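Local coordinates for PfEMP1 variant 1 of strain MC (Plasmodium falciparum, PDB 5LGD), which probably binds a host cell surface receptor, the role generally assigned to PfEMP1 proteins, of which this chain is one DBL-family domain, at residues Ala9-Trp14 and Asp84-Leu89; Leu94-Ile99 and Lys110-Leu115. One frame throughout, in Å; residues are numbered along the deposited sequence.

Contact 1: residues Ala9-Trp14 and Asp84-Leu89; sequences AFFWMW and DFLQTL
W12 and L89 make the tighter half of this helix-helix contact. The benzo edge of the indole meets the leucine branch point, with W12 CZ2 3.8 Å from L89 CG, near the ring plane. The same edge passes the backbone of the other helix, where W12 CH2 lies 3.9 Å from L89 O. With CG anti to the carbonyl carbon (chi1 -68°), the indole swings from a CB that starts off to the side, so that its far end reaches the leucine. F11 lies against W12 on its own helix: F11 CD1 stands 3.5 Å above the centre of the W12 indole and covers one of its faces. Packing is looser around the phenyl ring. L86 CD2 meets the ring edge, 4.0 Å from F11 CZ, while L89 CD2 comes only to 4.5 Å from F11 CZ, obliquely. The short axes approach to 14.2 Å, at 50°, so it is long side chains, not backbones, that meet; no hydrogen bond crosses. Away from the contact, at the more exposed side of 84-89, T88 OG1 donates to D84 O at 2.7 Å, and T88 N reaches that oxygen from the other face of its plane. F11 also meets an aromatic ring of another protein chain edge-to-face, and L89 packs on that chain too. The contact belongs to the helical DBL-family domain of PfEMP1. Helix 45-70 lies alongside, touched by W14 and by L89 through F70, while L95 and I98 of helix 92-103 receive the indole of W12.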
loop_
_atom_site.group_PDB
_atom_site.type_symbol
_atom_site.label_atom_id
_atom_site.label_comp_id
_atom_site.label_asym_id
_atom_site.label_seq_id
_atom_site.Cartn_x
_atom_site.Cartn_y
_atom_site.Cartn_z
ATOM N N ALA B 9 4.124 -11.401 24.405
ATOM C CA ALA B 9 4.150 -12.758 24.984
ATOM C C ALA B 9 3.641 -12.764 26.423
ATOM O O ALA B 9 2.821 -13.617 26.782
ATOM C CB ALA B 9 5.563 -13.318 24.944
ATOM N N PHE B 10 4.134 -11.803 27.250
ATOM C CA PHE B 10 3.740 -11.702 28.646
ATOM C C PHE B 10 2.259 -11.412 28.807
ATOM O O PHE B 10 1.587 -12.072 29.607
ATOM C CB PHE B 10 4.593 -10.663 29.394
ATOM C CG PHE B 10 4.215 -10.556 30.847
ATOM C CD1 PHE B 10 4.735 -11.437 31.781
ATOM C CD2 PHE B 10 3.317 -9.584 31.279
ATOM C CE1 PHE B 10 4.343 -11.370 33.117
ATOM C CE2 PHE B 10 2.961 -9.489 32.624
ATOM C CZ PHE B 10 3.444 -10.406 33.524
ATOM N N PHE B 11 1.769 -10.406 28.061
ATOM C CA PHE B 11 0.375 -9.960 28.049
ATOM C C PHE B 11 -0.625 -11.142 27.931
ATOM O O PHE B 11 -1.544 -11.264 28.744
ATOM C CB PHE B 11 0.157 -8.919 26.914
ATOM C CG PHE B 11 -1.241 -8.353 26.821
ATOM C CD1 PHE B 11 -2.259 -9.062 26.182
ATOM C CD2 PHE B 11 -1.556 -7.136 27.416
ATOM C CE1 PHE B 11 -3.561 -8.552 26.132
ATOM C CE2 PHE B 11 -2.850 -6.603 27.326
ATOM C CZ PHE B 11 -3.847 -7.329 26.722
ATOM N N TRP B 12 -0.431 -12.003 26.930
ATOM C CA TRP B 12 -1.334 -13.117 26.670
ATOM C C TRP B 12 -1.200 -14.238 27.655
ATOM O O TRP B 12 -2.216 -14.787 28.076
ATOM C CB TRP B 12 -1.190 -13.585 25.224
ATOM C CG TRP B 12 -1.713 -12.522 24.318
ATOM C CD1 TRP B 12 -0.985 -11.689 23.516
ATOM C CD2 TRP B 12 -3.064 -12.050 24.270
ATOM N NE1 TRP B 12 -1.817 -10.785 22.903
ATOM C CE2 TRP B 12 -3.104 -10.999 23.332
ATOM C CE3 TRP B 12 -4.262 -12.478 24.861
ATOM C CZ2 TRP B 12 -4.284 -10.348 22.998
ATOM C CZ3 TRP B 12 -5.425 -11.819 24.540
ATOM C CH2 TRP B 12 -5.430 -10.770 23.616
ATOM N N MET B 13 0.017 -14.494 28.114
ATOM C CA MET B 13 0.303 -15.478 29.156
ATOM C C MET B 13 -0.422 -15.103 30.464
ATOM O O MET B 13 -0.974 -15.979 31.120
ATOM C CB MET B 13 1.818 -15.525 29.413
ATOM C CG MET B 13 2.246 -16.720 30.237
ATOM S SD MET B 13 3.565 -16.316 31.397
ATOM C CE MET B 13 2.781 -14.995 32.381
ATOM N N TRP B 14 -0.371 -13.826 30.858
ATOM C CA TRP B 14 -0.977 -13.323 32.090
ATOM C C TRP B 14 -2.497 -13.461 32.009
ATOM O O TRP B 14 -3.114 -13.978 32.949
ATOM C CB TRP B 14 -0.550 -11.874 32.374
ATOM C CG TRP B 14 -1.094 -11.340 33.661
ATOM C CD1 TRP B 14 -0.437 -11.259 34.856
ATOM C CD2 TRP B 14 -2.409 -10.803 33.886
ATOM N NE1 TRP B 14 -1.268 -10.726 35.815
ATOM C CE2 TRP B 14 -2.491 -10.456 35.251
ATOM C CE3 TRP B 14 -3.533 -10.589 33.068
ATOM C CZ2 TRP B 14 -3.655 -9.932 35.819
ATOM C CZ3 TRP B 14 -4.686 -10.068 33.640
ATOM C CH2 TRP B 14 -4.731 -9.734 34.995
ATOM N N ASP B 84 -9.477 2.116 23.177
ATOM C CA ASP B 84 -10.340 1.474 22.159
ATOM C C ASP B 84 -9.584 0.269 21.612
ATOM O O ASP B 84 -10.190 -0.729 21.218
ATOM C CB ASP B 84 -10.621 2.415 20.969
ATOM C CG ASP B 84 -11.225 3.750 21.331
ATOM O OD1 ASP B 84 -12.042 3.796 22.283
ATOM O OD2 ASP B 84 -10.921 4.744 20.631
ATOM N N PHE B 85 -8.254 0.389 21.585
ATOM C CA PHE B 85 -7.360 -0.642 21.107
ATOM C C PHE B 85 -7.447 -1.852 22.033
ATOM O O PHE B 85 -7.788 -2.934 21.565
ATOM C CB PHE B 85 -5.932 -0.065 20.958
ATOM C CG PHE B 85 -4.836 -0.940 20.393
ATOM C CD1 PHE B 85 -5.132 -2.175 19.799
ATOM C CD2 PHE B 85 -3.507 -0.547 20.468
ATOM C CE1 PHE B 85 -4.124 -2.968 19.276
ATOM C CE2 PHE B 85 -2.496 -1.362 19.955
ATOM C CZ PHE B 85 -2.814 -2.557 19.368
ATOM N N LEU B 86 -7.234 -1.639 23.339
ATOM C CA LEU B 86 -7.313 -2.631 24.413
ATOM C C LEU B 86 -8.688 -3.320 24.448
ATOM O O LEU B 86 -8.768 -4.537 24.605
ATOM C CB LEU B 86 -7.110 -1.899 25.762
ATOM C CG LEU B 86 -5.944 -2.318 26.677
ATOM C CD1 LEU B 86 -6.196 -1.872 28.070
ATOM C CD2 LEU B 86 -5.727 -3.831 26.691
ATOM N N GLN B 87 -9.761 -2.514 24.359
ATOM C CA GLN B 87 -11.129 -2.973 24.383
ATOM C C GLN B 87 -11.429 -3.893 23.225
ATOM O O GLN B 87 -11.989 -4.947 23.467
ATOM C CB GLN B 87 -12.096 -1.799 24.430
ATOM C CG GLN B 87 -13.546 -2.181 24.636
ATOM C CD GLN B 87 -14.276 -1.026 25.242
ATOM O OE1 GLN B 87 -14.690 -1.077 26.399
ATOM N NE2 GLN B 87 -14.369 0.070 24.503
ATOM N N THR B 88 -11.017 -3.535 21.988
ATOM C CA THR B 88 -11.201 -4.381 20.796
ATOM C C THR B 88 -10.514 -5.735 21.023
ATOM O O THR B 88 -11.102 -6.783 20.794
ATOM C CB THR B 88 -10.615 -3.664 19.547
ATOM O OG1 THR B 88 -11.283 -2.424 19.367
ATOM C CG2 THR B 88 -10.727 -4.500 18.252
ATOM N N LEU B 89 -9.266 -5.693 21.487
ATOM C CA LEU B 89 -8.400 -6.856 21.710
ATOM C C LEU B 89 -8.958 -7.888 22.706
ATOM O O LEU B 89 -8.744 -9.109 22.566
ATOM C CB LEU B 89 -7.072 -6.270 22.199
ATOM C CG LEU B 89 -5.761 -7.012 21.982
ATOM C CD1 LEU B 89 -5.537 -7.475 20.491
ATOM C CD2 LEU B 89 -4.614 -6.124 22.476
#

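Contact 2: residues Leu94-Ile99 and Lys110-Leu115; sequences LLLEII and KRIEAL
This is apolar packing in an antiparallel helical hairpin, where helix 92-103 turns straight back into helix 106-118. The short axes run 10.8 Å apart at 159°, and L96 and E113 have the nearest CA atoms, 7.6 Å from one another. L96 carries the contact by spreading its two methyls over neighbouring residues of the second helix. The side chains of L96 and I112 slide past each other in opposite directions, L96 CD1 ending 3.7 Å from I112 CG2. Those of L96 and E113 cross at about a right angle, and the leucine touches the aliphatic stem of the glutamate, with L96 CD2 3.7 Å from E113 CG. In I112, CG2 is anti to the backbone N and meets L96, whereas the CG1 arm carries CD1 the other way along the hairpin, toward I99. That second meeting is slacker, I99 CG2 lying 4.4 Å from I112 CD1. Such a hairpin, two consecutive helices packed through leucine, isoleucine and the stem of a glutamate, belongs to the mainly helical, strand-free DBL-family fold. No hydrogen bond joins the segments. I109 and L116 extend the apolar seam along helix 106-118, both touching L96. E113 forms the more exposed margin: CG anti to the backbone N and an extended chain beyond it leave its methylenes against the leucine and its carboxylate farther out. On the outer side of 94-99, E97 OE2 hydrogen-bonds a polar side chain of another protein chain, and I98 packs on an apolar one there.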
loop_
_atom_site.group_PDB
_atom_site.type_symbol
_atom_site.label_atom_id
_atom_site.label_comp_id
_atom_site.label_asym_id
_atom_site.label_seq_id
_atom_site.Cartn_x
_atom_site.Cartn_y
_atom_site.Cartn_z
ATOM N N LEU B 94 -12.822 -12.268 20.088
ATOM C CA LEU B 94 -11.406 -12.183 19.713
ATOM C C LEU B 94 -10.507 -12.741 20.812
ATOM O O LEU B 94 -9.503 -13.376 20.516
ATOM C CB LEU B 94 -10.988 -10.731 19.377
ATOM C CG LEU B 94 -9.518 -10.501 18.960
ATOM C CD1 LEU B 94 -9.130 -11.353 17.761
ATOM C CD2 LEU B 94 -9.276 -9.018 18.583
ATOM N N LEU B 95 -10.832 -12.454 22.076
ATOM C CA LEU B 95 -10.062 -12.943 23.216
ATOM C C LEU B 95 -9.900 -14.491 23.175
ATOM O O LEU B 95 -8.795 -15.000 23.342
ATOM C CB LEU B 95 -10.729 -12.506 24.531
ATOM C CG LEU B 95 -10.119 -13.042 25.804
ATOM C CD1 LEU B 95 -8.669 -12.648 25.895
ATOM C CD2 LEU B 95 -10.825 -12.481 27.007
ATOM N N LEU B 96 -10.998 -15.202 22.950
ATOM C CA LEU B 96 -11.064 -16.647 22.898
ATOM C C LEU B 96 -10.301 -17.158 21.664
ATOM O O LEU B 96 -9.587 -18.169 21.748
ATOM C CB LEU B 96 -12.571 -17.077 22.870
ATOM C CG LEU B 96 -13.313 -17.440 24.211
ATOM C CD1 LEU B 96 -12.697 -16.847 25.442
ATOM C CD2 LEU B 96 -14.808 -17.174 24.146
ATOM N N GLU B 97 -10.401 -16.434 20.529
ATOM C CA GLU B 97 -9.639 -16.814 19.338
ATOM C C GLU B 97 -8.109 -16.763 19.592
ATOM O O GLU B 97 -7.392 -17.660 19.177
ATOM C CB GLU B 97 -9.907 -15.811 18.235
ATOM C CG GLU B 97 -10.849 -16.237 17.155
ATOM C CD GLU B 97 -10.890 -15.109 16.150
ATOM O OE1 GLU B 97 -12.009 -14.691 15.778
ATOM O OE2 GLU B 97 -9.802 -14.583 15.809
ATOM N N ILE B 98 -7.614 -15.661 20.189
ATOM C CA ILE B 98 -6.179 -15.455 20.430
ATOM C C ILE B 98 -5.660 -16.520 21.402
ATOM O O ILE B 98 -4.668 -17.178 21.106
ATOM C CB ILE B 98 -5.899 -14.002 20.878
ATOM C CG1 ILE B 98 -6.118 -13.033 19.684
ATOM C CG2 ILE B 98 -4.495 -13.830 21.512
ATOM C CD1 ILE B 98 -6.183 -11.564 20.073
ATOM N N ILE B 99 -6.393 -16.757 22.493
ATOM C CA ILE B 99 -6.026 -17.793 23.479
ATOM C C ILE B 99 -5.925 -19.135 22.827
ATOM O O ILE B 99 -4.897 -19.773 23.006
ATOM C CB ILE B 99 -6.901 -17.790 24.737
ATOM C CG1 ILE B 99 -6.604 -16.484 25.530
ATOM C CG2 ILE B 99 -6.601 -19.022 25.622
ATOM C CD1 ILE B 99 -7.594 -16.144 26.463
ATOM N N LYS B 110 -13.686 -23.704 26.082
ATOM C CA LYS B 110 -15.039 -24.043 26.556
ATOM C C LYS B 110 -15.270 -23.556 28.011
ATOM O O LYS B 110 -16.295 -22.934 28.284
ATOM C CB LYS B 110 -15.262 -25.563 26.471
ATOM C CG LYS B 110 -16.711 -26.030 26.639
ATOM C CD LYS B 110 -16.765 -27.542 26.479
ATOM C CE LYS B 110 -18.163 -28.042 26.296
ATOM N NZ LYS B 110 -18.167 -29.483 25.957
ATOM N N ARG B 111 -14.313 -23.882 28.930
ATOM C CA ARG B 111 -14.324 -23.526 30.356
ATOM C C ARG B 111 -14.311 -21.995 30.549
ATOM O O ARG B 111 -15.043 -21.474 31.402
ATOM C CB ARG B 111 -13.115 -24.155 31.123
ATOM C CG ARG B 111 -12.971 -25.689 31.055
ATOM C CD ARG B 111 -12.173 -26.388 32.187
ATOM N NE ARG B 111 -11.060 -25.638 32.793
ATOM C CZ ARG B 111 -9.838 -25.514 32.275
ATOM N NH1 ARG B 111 -9.560 -26.020 31.089
ATOM N NH2 ARG B 111 -8.908 -24.815 32.909
ATOM N N ILE B 112 -13.465 -21.279 29.758
ATOM C CA ILE B 112 -13.310 -19.826 29.836
ATOM C C ILE B 112 -14.638 -19.166 29.383
ATOM O O ILE B 112 -15.191 -18.348 30.120
ATOM C CB ILE B 112 -12.081 -19.333 29.025
ATOM C CG1 ILE B 112 -10.776 -19.918 29.636
ATOM C CG2 ILE B 112 -12.056 -17.778 29.014
ATOM C CD1 ILE B 112 -9.469 -19.758 28.851
ATOM N N GLU B 113 -15.167 -19.588 28.208
ATOM C CA GLU B 113 -16.427 -19.133 27.629
ATOM C C GLU B 113 -17.559 -19.287 28.667
ATOM O O GLU B 113 -18.293 -18.324 28.885
ATOM C CB GLU B 113 -16.710 -19.922 26.345
ATOM C CG GLU B 113 -17.651 -19.249 25.364
ATOM C CD GLU B 113 -17.871 -19.989 24.057
ATOM O OE1 GLU B 113 -17.601 -21.212 23.995
ATOM O OE2 GLU B 113 -18.337 -19.340 23.094
ATOM N N ALA B 114 -17.627 -20.436 29.376
ATOM C CA ALA B 114 -18.613 -20.708 30.437
ATOM C C ALA B 114 -18.464 -19.716 31.619
ATOM O O ALA B 114 -19.469 -19.163 32.097
ATOM C CB ALA B 114 -18.450 -22.132 30.944
ATOM N N LEU B 115 -17.201 -19.521 32.093
ATOM C CA LEU B 115 -16.810 -18.590 33.163
ATOM C C LEU B 115 -17.227 -17.159 32.795
ATOM O O LEU B 115 -17.803 -16.464 33.629
ATOM C CB LEU B 115 -15.285 -18.658 33.416
ATOM C CG LEU B 115 -14.731 -17.816 34.587
ATOM C CD1 LEU B 115 -14.590 -18.675 35.857
ATOM C CD2 LEU B 115 -13.387 -17.271 34.247
#

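In the fold
The two contacts lie in series along the chain, their centres about 13 Å apart, and 94-99 is the segment of contact 2 joined to contact 1, with L94 touching T88 and L89. Contact 1 spans helices distant in sequence and is made by residues that are all buried, its widely spaced backbones bridged by aromatic rings from one helix and leucines from the other. Contact 2 ties two consecutive helices closer together with aliphatic branches, and one of its four touching residues, E113, lies nearer the surface. Neither uses hydrogen bonds or charge across its segments. Both border another protein chain: contact 1 through contact residues such as F11, contact 2 through E97, L94 and I98 beside its seam.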